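Local coordinates for Glyoxalase/bleomycin resistance protein/dioxygenase (Vibrio splendidus, PDB 2RK9) that has no established function but belongs to the glyoxalase/bleomycin resistance protein/dioxygenase superfamily, whose members bind small molecules or act on them, often with a metal, at residues B[19-22]-B[23-27]; B[33-37]-B[38-42]; B[88-91]-B[92-96]. The protein carries 1 engineered substitution. All coordinates share one frame; numbering follows the deposited sequence.

Interaction 1. Residues B[19-22]-B[23-27]; sequences SQSF and FVDVL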
loop_
_atom_site.group_PDB
_atom_site.type_symbol
_atom_site.label_atom_id
_atom_site.label_comp_id
_atom_site.label_asym_id
_atom_site.label_seq_id
_atom_site.Cartn_x
_atom_site.Cartn_y
_atom_site.Cartn_z
ATOM N N SER B 19 16.922 2.639 -4.667
ATOM C CA SER B 19 15.792 2.228 -3.843
ATOM C C SER B 19 15.979 0.823 -3.268
ATOM O O SER B 19 15.655 0.560 -2.109
ATOM C CB SER B 19 14.506 2.296 -4.656
ATOM O OG SER B 19 14.284 3.625 -5.086
ATOM N N GLN B 20 16.501 -0.087 -4.075
ATOM C CA GLN B 20 16.715 -1.436 -3.585
ATOM C C GLN B 20 17.715 -1.426 -2.433
ATOM O O GLN B 20 17.497 -2.082 -1.414
ATOM C CB GLN B 20 17.239 -2.338 -4.696
ATOM C CG GLN B 20 17.423 -3.781 -4.264
ATOM C CD GLN B 20 17.981 -4.643 -5.375
ATOM O OE1 GLN B 20 17.558 -4.530 -6.527
ATOM N NE2 GLN B 20 18.926 -5.513 -5.039
ATOM N N SER B 21 18.805 -0.680 -2.597
ATOM C CA SER B 21 19.833 -0.612 -1.562
ATOM C C SER B 21 19.280 -0.017 -0.285
ATOM O O SER B 21 19.663 -0.418 0.812
ATOM C CB SER B 21 21.024 0.218 -2.040
ATOM O OG SER B 21 21.605 -0.376 -3.188
ATOM N N PHE B 22 18.378 0.945 -0.427
ATOM C CA PHE B 22 17.785 1.583 0.739
ATOM C C PHE B 22 16.975 0.566 1.527
ATOM O O PHE B 22 17.126 0.436 2.737
ATOM C CB PHE B 22 16.862 2.725 0.325
ATOM C CG PHE B 22 16.298 3.476 1.487
ATOM C CD1 PHE B 22 17.059 4.448 2.130
ATOM C CD2 PHE B 22 15.019 3.200 1.957
ATOM C CE1 PHE B 22 16.552 5.133 3.225
ATOM C CE2 PHE B 22 14.508 3.881 3.053
ATOM C CZ PHE B 22 15.273 4.850 3.686
ATOM N N PHE B 23 16.101 -0.152 0.831
ATOM C CA PHE B 23 15.273 -1.151 1.488
ATOM C C PHE B 23 16.091 -2.279 2.100
ATOM O O PHE B 23 15.817 -2.710 3.217
ATOM C CB PHE B 23 14.251 -1.728 0.509
ATOM C CG PHE B 23 13.024 -0.887 0.365
ATOM C CD1 PHE B 23 13.066 0.318 -0.325
ATOM C CD2 PHE B 23 11.838 -1.274 0.970
ATOM C CE1 PHE B 23 11.942 1.130 -0.411
ATOM C CE2 PHE B 23 10.705 -0.471 0.894
ATOM C CZ PHE B 23 10.758 0.735 0.202
ATOM N N VAL B 24 17.091 -2.760 1.369
ATOM C CA VAL B 24 17.921 -3.846 1.880
ATOM C C VAL B 24 18.892 -3.375 2.965
ATOM O O VAL B 24 18.875 -3.883 4.084
ATOM C CB VAL B 24 18.740 -4.526 0.739
ATOM C CG1 VAL B 24 19.720 -5.529 1.324
ATOM C CG2 VAL B 24 17.807 -5.228 -0.227
ATOM N N ASP B 25 19.730 -2.393 2.644
ATOM C CA ASP B 25 20.719 -1.917 3.604
ATOM C C ASP B 25 20.163 -1.154 4.809
ATOM O O ASP B 25 20.464 -1.487 5.956
ATOM C CB ASP B 25 21.776 -1.056 2.893
ATOM C CG ASP B 25 22.457 -1.784 1.737
ATOM O OD1 ASP B 25 22.567 -3.029 1.786
ATOM O OD2 ASP B 25 22.898 -1.098 0.782
ATOM N N VAL B 26 19.353 -0.135 4.553
ATOM C CA VAL B 26 18.792 0.670 5.633
ATOM C C VAL B 26 17.644 0.012 6.397
ATOM O O VAL B 26 17.612 0.055 7.630
ATOM C CB VAL B 26 18.295 2.038 5.100
ATOM C CG1 VAL B 26 17.719 2.865 6.243
ATOM C CG2 VAL B 26 19.448 2.793 4.427
ATOM N N LEU B 27 16.705 -0.597 5.678
ATOM C CA LEU B 27 15.546 -1.206 6.326
ATOM C C LEU B 27 15.641 -2.702 6.615
ATOM O O LEU B 27 14.833 -3.247 7.365
ATOM C CB LEU B 27 14.287 -0.910 5.504
ATOM C CG LEU B 27 13.976 0.577 5.284
ATOM C CD1 LEU B 27 12.678 0.722 4.502
ATOM C CD2 LEU B 27 13.857 1.282 6.631
#
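Phe22 lays its ring against Val26 and Leu27, about one turn further along, where helix 16-26 runs out. The ring stands there because CG is anti to the backbone N (chi1 -176°), which carries it toward the C-terminal end of the helix. CB sits beside the amide of Phe23. Phe22 CD1 meets Val26 CG2 at 3.7 Å, and CE1 touches both methyls of Val26. CZ reaches Val26 CG1. On the other side of the ring from CD1, Phe22 CE2 meets Leu27 CD1 at 3.9 Å, while CD2 faces Phe23 CD1 more loosely. Val26 CB stands over one face of the Phe22 ring, 4.1 Å from its centroid, a CH-pi contact set toward the rim.

The Phe23 ring turns its edge to the helix backbone, with Phe23 CD1 3.2 Å from Ser19 O in the ring plane. That same oxygen accepts a nearly straight bond from Phe23 N. Near the end of the helix the pattern widens to a pi-type turn. Phe22 O takes Leu27 N at 3.1 Å and a weak bond from Val26 N.

Pro125 of the second subunit packs on Phe22, and Val91 of that subunit packs on Leu27. Ser19 OG bonds to Asp126 there, and Asp25 O to Arg90. Phe22, Val26 and Leu27 thus form an apolar patch that meets the second subunit, flanked by these polar bonds.

Interaction 2. Residues B[33-37]-B[38-42]; sequences YERPD and EEFVY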
loop_
_atom_site.group_PDB
_atom_site.type_symbol
_atom_site.label_atom_id
_atom_site.label_comp_id
_atom_site.label_asym_id
_atom_site.label_seq_id
_atom_site.Cartn_x
_atom_site.Cartn_y
_atom_site.Cartn_z
ATOM N N TYR B 33 12.935 -12.177 -5.100
ATOM C CA TYR B 33 13.244 -12.478 -6.494
ATOM C C TYR B 33 13.214 -11.202 -7.317
ATOM O O TYR B 33 12.730 -10.167 -6.848
ATOM C CB TYR B 33 12.288 -13.545 -7.069
ATOM C CG TYR B 33 10.827 -13.162 -7.150
ATOM C CD1 TYR B 33 10.291 -12.623 -8.320
ATOM C CD2 TYR B 33 9.966 -13.367 -6.066
ATOM C CE1 TYR B 33 8.934 -12.301 -8.413
ATOM C CE2 TYR B 33 8.612 -13.044 -6.155
ATOM C CZ TYR B 33 8.106 -12.514 -7.330
ATOM O OH TYR B 33 6.770 -12.194 -7.426
ATOM N N GLU B 34 13.752 -11.268 -8.535
ATOM C CA GLU B 34 13.801 -10.096 -9.409
ATOM C C GLU B 34 13.530 -10.434 -10.869
ATOM O O GLU B 34 13.380 -11.596 -11.255
ATOM C CB GLU B 34 15.189 -9.438 -9.387
ATOM C CG GLU B 34 15.930 -9.352 -8.075
ATOM C CD GLU B 34 17.370 -8.889 -8.295
ATOM O OE1 GLU B 34 18.218 -9.119 -7.415
ATOM O OE2 GLU B 34 17.652 -8.288 -9.356
ATOM N N ARG B 35 13.477 -9.373 -11.666
ATOM C CA ARG B 35 13.322 -9.449 -13.115
ATOM C C ARG B 35 14.163 -8.259 -13.574
ATOM O O ARG B 35 13.629 -7.199 -13.904
ATOM C CB ARG B 35 11.866 -9.276 -13.554
ATOM C CG ARG B 35 10.980 -10.492 -13.292
ATOM C CD ARG B 35 9.717 -10.445 -14.146
ATOM N NE ARG B 35 8.766 -9.425 -13.730
ATOM C CZ ARG B 35 7.909 -9.568 -12.723
ATOM N NH1 ARG B 35 7.889 -10.694 -12.019
ATOM N NH2 ARG B 35 7.054 -8.592 -12.435
ATOM N N PRO B 36 15.501 -8.424 -13.573
ATOM C CA PRO B 36 16.483 -7.407 -13.962
ATOM C C PRO B 36 16.184 -6.588 -15.216
ATOM O O PRO B 36 16.196 -5.355 -15.159
ATOM C CB PRO B 36 17.779 -8.207 -14.076
ATOM C CG PRO B 36 17.612 -9.239 -13.025
ATOM C CD PRO B 36 16.183 -9.689 -13.237
ATOM N N ASP B 37 15.907 -7.245 -16.342
ATOM C CA ASP B 37 15.632 -6.494 -17.572
ATOM C C ASP B 37 14.364 -5.640 -17.505
ATOM O O ASP B 37 14.069 -4.878 -18.427
ATOM C CB ASP B 37 15.595 -7.423 -18.811
ATOM C CG ASP B 37 14.587 -8.561 -18.688
ATOM O OD1 ASP B 37 13.614 -8.431 -17.912
ATOM O OD2 ASP B 37 14.757 -9.593 -19.386
ATOM N N GLU B 38 13.630 -5.754 -16.404
ATOM C CA GLU B 38 12.408 -4.980 -16.220
ATOM C C GLU B 38 12.583 -4.022 -15.054
ATOM O O GLU B 38 11.682 -3.257 -14.740
ATOM C CB GLU B 38 11.227 -5.910 -15.923
ATOM C CG GLU B 38 10.537 -6.516 -17.146
ATOM C CD GLU B 38 9.533 -7.612 -16.790
ATOM O OE1 GLU B 38 8.795 -7.463 -15.801
ATOM O OE2 GLU B 38 9.454 -8.625 -17.516
ATOM N N GLU B 39 13.754 -4.061 -14.424
ATOM C CA GLU B 39 14.020 -3.213 -13.264
ATOM C C GLU B 39 12.977 -3.493 -12.188
ATOM O O GLU B 39 12.514 -2.583 -11.498
ATOM C CB GLU B 39 13.986 -1.732 -13.657
ATOM C CG GLU B 39 15.162 -1.286 -14.520
ATOM C CD GLU B 39 15.077 0.179 -14.900
ATOM O OE1 GLU B 39 15.035 1.030 -13.986
ATOM O OE2 GLU B 39 15.043 0.485 -16.119
ATOM N N PHE B 40 12.617 -4.765 -12.056
ATOM C CA PHE B 40 11.623 -5.196 -11.083
ATOM C C PHE B 40 12.274 -5.975 -9.943
ATOM O O PHE B 40 13.124 -6.836 -10.173
ATOM C CB PHE B 40 10.588 -6.082 -11.770
ATOM C CG PHE B 40 9.569 -6.675 -10.837
ATOM C CD1 PHE B 40 8.452 -5.945 -10.450
ATOM C CD2 PHE B 40 9.724 -7.970 -10.352
ATOM C CE1 PHE B 40 7.504 -6.500 -9.600
ATOM C CE2 PHE B 40 8.779 -8.534 -9.500
ATOM C CZ PHE B 40 7.669 -7.797 -9.123
ATOM N N VAL B 41 11.863 -5.667 -8.719
ATOM C CA VAL B 41 12.396 -6.335 -7.539
ATOM C C VAL B 41 11.254 -6.640 -6.571
ATOM O O VAL B 41 10.393 -5.798 -6.328
ATOM C CB VAL B 41 13.427 -5.444 -6.813
ATOM C CG1 VAL B 41 14.153 -6.254 -5.740
ATOM C CG2 VAL B 41 14.411 -4.862 -7.817
ATOM N N TYR B 42 11.240 -7.857 -6.038
ATOM C CA TYR B 42 10.207 -8.250 -5.088
ATOM C C TYR B 42 10.877 -8.439 -3.732
ATOM O O TYR B 42 11.732 -9.309 -3.576
ATOM C CB TYR B 42 9.548 -9.558 -5.522
ATOM C CG TYR B 42 8.260 -9.842 -4.788
ATOM C CD1 TYR B 42 7.034 -9.546 -5.364
ATOM C CD2 TYR B 42 8.274 -10.388 -3.507
ATOM C CE1 TYR B 42 5.843 -9.789 -4.688
ATOM C CE2 TYR B 42 7.086 -10.633 -2.816
ATOM C CZ TYR B 42 5.874 -10.329 -3.419
ATOM O OH TYR B 42 4.696 -10.554 -2.754
HETATM O O HOH W 1 15.888 -6.363 -10.651
HETATM O O HOH W 2 7.490 -5.764 -14.124
#
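The guanidinium of Arg35 lies flat on the Phe40 ring, with the planes 13° apart and Arg35 CZ 3.7 Å from the ring centroid. This is a cation-pi stack. NH2 sits over the ring centre. The Arg35 chain bends at chi3 (-71°), which folds the group back over the ring. Its edge is then turned to Glu38. Arg35 NE donates to Glu38 OE1 at 2.9 Å, a salt bridge that leaves in the guanidinium plane but meets the oxygen from above the carboxylate plane. A water donates to the same OE1 and accepts a weak bond from NH2.

Strands 30-35 and 40-45 form an antiparallel hairpin at one edge of the chain's sheet, and its turn closes with a G1 beta bulge in which Glu39 and Phe40 both face Arg35. Arg35 O is gripped twice, by Glu38 N and Phe40 N, from opposite faces of its carbonyl plane. Pro36 O accepts from Glu39 N at 2.9 Å. Phe40 O takes Arg35 N at 3.0 Å and also a water, which donates to Glu34 OE2 as well.

Beyond the bulge, Tyr42 N donates to Tyr33 O at 2.9 Å, and the return bond from Tyr33 N to Tyr42 O is weak. Tyr42 CB sits over the centre of the Tyr33 ring, 3.7 Å from the centroid. The two tyrosine rings are nearly parallel but slid apart, with little overlap. Tyr42 OH is satisfied by Asp49 on the next strand.

Interaction 3. Residues B[88-91]-B[92-96]; sequences YQRV and NESAA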
loop_
_atom_site.group_PDB
_atom_site.type_symbol
_atom_site.label_atom_id
_atom_site.label_comp_id
_atom_site.label_asym_id
_atom_site.label_seq_id
_atom_site.Cartn_x
_atom_site.Cartn_y
_atom_site.Cartn_z
ATOM N N TYR B 88 -15.598 -7.114 -10.597
ATOM C CA TYR B 88 -15.447 -6.392 -11.849
ATOM C C TYR B 88 -16.777 -6.013 -12.484
ATOM O O TYR B 88 -16.917 -4.914 -13.010
ATOM C CB TYR B 88 -14.636 -7.207 -12.859
ATOM C CG TYR B 88 -14.342 -6.459 -14.140
ATOM C CD1 TYR B 88 -13.498 -5.352 -14.141
ATOM C CD2 TYR B 88 -14.902 -6.863 -15.357
ATOM C CE1 TYR B 88 -13.214 -4.660 -15.321
ATOM C CE2 TYR B 88 -14.621 -6.176 -16.544
ATOM C CZ TYR B 88 -13.773 -5.075 -16.514
ATOM O OH TYR B 88 -13.475 -4.380 -17.669
ATOM N N GLN B 89 -17.752 -6.915 -12.451
ATOM C CA GLN B 89 -19.025 -6.593 -13.069
ATOM C C GLN B 89 -19.723 -5.431 -12.360
ATOM O O GLN B 89 -20.369 -4.609 -13.013
ATOM C CB GLN B 89 -19.923 -7.838 -13.158
ATOM C CG GLN B 89 -20.198 -8.531 -11.862
ATOM C CD GLN B 89 -21.189 -9.672 -12.033
ATOM O OE1 GLN B 89 -20.869 -10.717 -12.618
ATOM N NE2 GLN B 89 -22.408 -9.471 -11.533
ATOM N N ARG B 90 -19.557 -5.319 -11.044
ATOM C CA ARG B 90 -20.187 -4.219 -10.313
ATOM C C ARG B 90 -19.496 -2.900 -10.639
ATOM O O ARG B 90 -20.153 -1.871 -10.800
ATOM C CB ARG B 90 -20.155 -4.465 -8.800
ATOM C CG ARG B 90 -20.953 -3.422 -8.022
ATOM C CD ARG B 90 -21.073 -3.731 -6.529
ATOM N NE ARG B 90 -19.770 -3.909 -5.902
ATOM C CZ ARG B 90 -19.199 -5.090 -5.688
ATOM N NH1 ARG B 90 -19.819 -6.210 -6.048
ATOM N NH2 ARG B 90 -18.005 -5.156 -5.111
ATOM N N VAL B 91 -18.169 -2.931 -10.740
ATOM C CA VAL B 91 -17.404 -1.728 -11.061
ATOM C C VAL B 91 -17.757 -1.251 -12.465
ATOM O O VAL B 91 -17.949 -0.057 -12.704
ATOM C CB VAL B 91 -15.886 -2.003 -10.992
ATOM C CG1 VAL B 91 -15.105 -0.776 -11.464
ATOM C CG2 VAL B 91 -15.494 -2.356 -9.575
ATOM N N ASN B 92 -17.849 -2.203 -13.385
ATOM C CA ASN B 92 -18.169 -1.923 -14.776
ATOM C C ASN B 92 -19.579 -1.353 -14.894
ATOM O O ASN B 92 -19.863 -0.553 -15.789
ATOM C CB ASN B 92 -18.070 -3.219 -15.574
ATOM C CG ASN B 92 -17.641 -3.002 -17.009
ATOM O OD1 ASN B 92 -17.591 -3.958 -17.783
ATOM N ND2 ASN B 92 -17.323 -1.760 -17.376
ATOM N N GLU B 93 -20.459 -1.770 -13.985
ATOM C CA GLU B 93 -21.844 -1.311 -13.983
ATOM C C GLU B 93 -22.049 0.070 -13.385
ATOM O O GLU B 93 -22.646 0.943 -14.012
ATOM C CB GLU B 93 -22.736 -2.313 -13.242
ATOM C CG GLU B 93 -23.233 -3.435 -14.125
ATOM C CD GLU B 93 -24.173 -4.385 -13.414
ATOM O OE1 GLU B 93 -25.044 -3.922 -12.638
ATOM O OE2 GLU B 93 -24.049 -5.601 -13.652
ATOM N N SER B 94 -21.538 0.278 -12.178
ATOM C CA SER B 94 -21.721 1.552 -11.497
ATOM C C SER B 94 -20.603 2.582 -11.603
ATOM O O SER B 94 -20.780 3.719 -11.161
ATOM C CB SER B 94 -22.026 1.294 -10.022
ATOM O OG SER B 94 -21.077 0.400 -9.473
ATOM N N ALA B 95 -19.464 2.210 -12.179
ATOM C CA ALA B 95 -18.354 3.154 -12.307
ATOM C C ALA B 95 -17.366 2.783 -13.404
ATOM O O ALA B 95 -16.154 2.780 -13.186
ATOM C CB ALA B 95 -17.625 3.279 -10.970
ATOM N N ALA B 96 -17.887 2.489 -14.589
ATOM C CA ALA B 96 -17.048 2.113 -15.720
ATOM C C ALA B 96 -15.952 3.139 -16.029
ATOM O O ALA B 96 -14.849 2.776 -16.429
ATOM C CB ALA B 96 -17.916 1.884 -16.954
#
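The last turns of helix 84-94 hold this contact, where Ser94 closes back on Arg90. Two donors of Ser94 grip Arg90 O. Ser94 N binds Arg90 O at 2.9 Å in an almost straight bond, and Ser94 OG donates to the same Arg90 O at 2.8 Å. They come from opposite faces of the carbonyl plane. OG reaches the oxygen because it lies between the backbone N and the carbonyl carbon (chi1 50°). A weak bond from Glu93 N adds a third donor.

Two residues earlier, Asn92 N donates to Tyr88 O at 2.9 Å. Asn92 OD1 approaches the Tyr88 ring obliquely, 3.9 Å from Tyr88 CE2, with amide and ring planes 37° apart. The Tyr88 side chain also packs on strand 99-108, and its ring meets Phe120 edge-to-face. Ala95 N still bonds to Val91 O at 2.8 Å, although Ala95 itself has left helical backbone angles.

The polar end of Arg90 turns to the second subunit, where NE donates to Val26 O. Ser94 and Ala95 pack on Val26 of the second subunit. Serine hydroxyls that bond to the carbonyl four residues earlier, beside the regular amide bond, are a familiar feature of alpha helices.

In the fold
Interactions 1 and 2 are neighbours. Helix 16-26 lies against the hairpin 30-35/40-45. The centres of interactions 1 and 2 are 15 Å apart, and they touch where Gln20 OE1 comes 3.4 Å from Val41 CG2. Interaction 3 lies on the opposite side of the chain's centre, with its centre 39 Å from that of interaction 1 and 33 Å from that of interaction 2. Within one chain it touches neither. The dimer closes the gap: residues of helix 16-26 meet Arg90, Val91 and Ser94 of the second subunit, and the reverse pairing also occurs. Interactions 1 and 3 thus supply partner surfaces within the subunit interface, while no other chain of the assembly touches interaction 2.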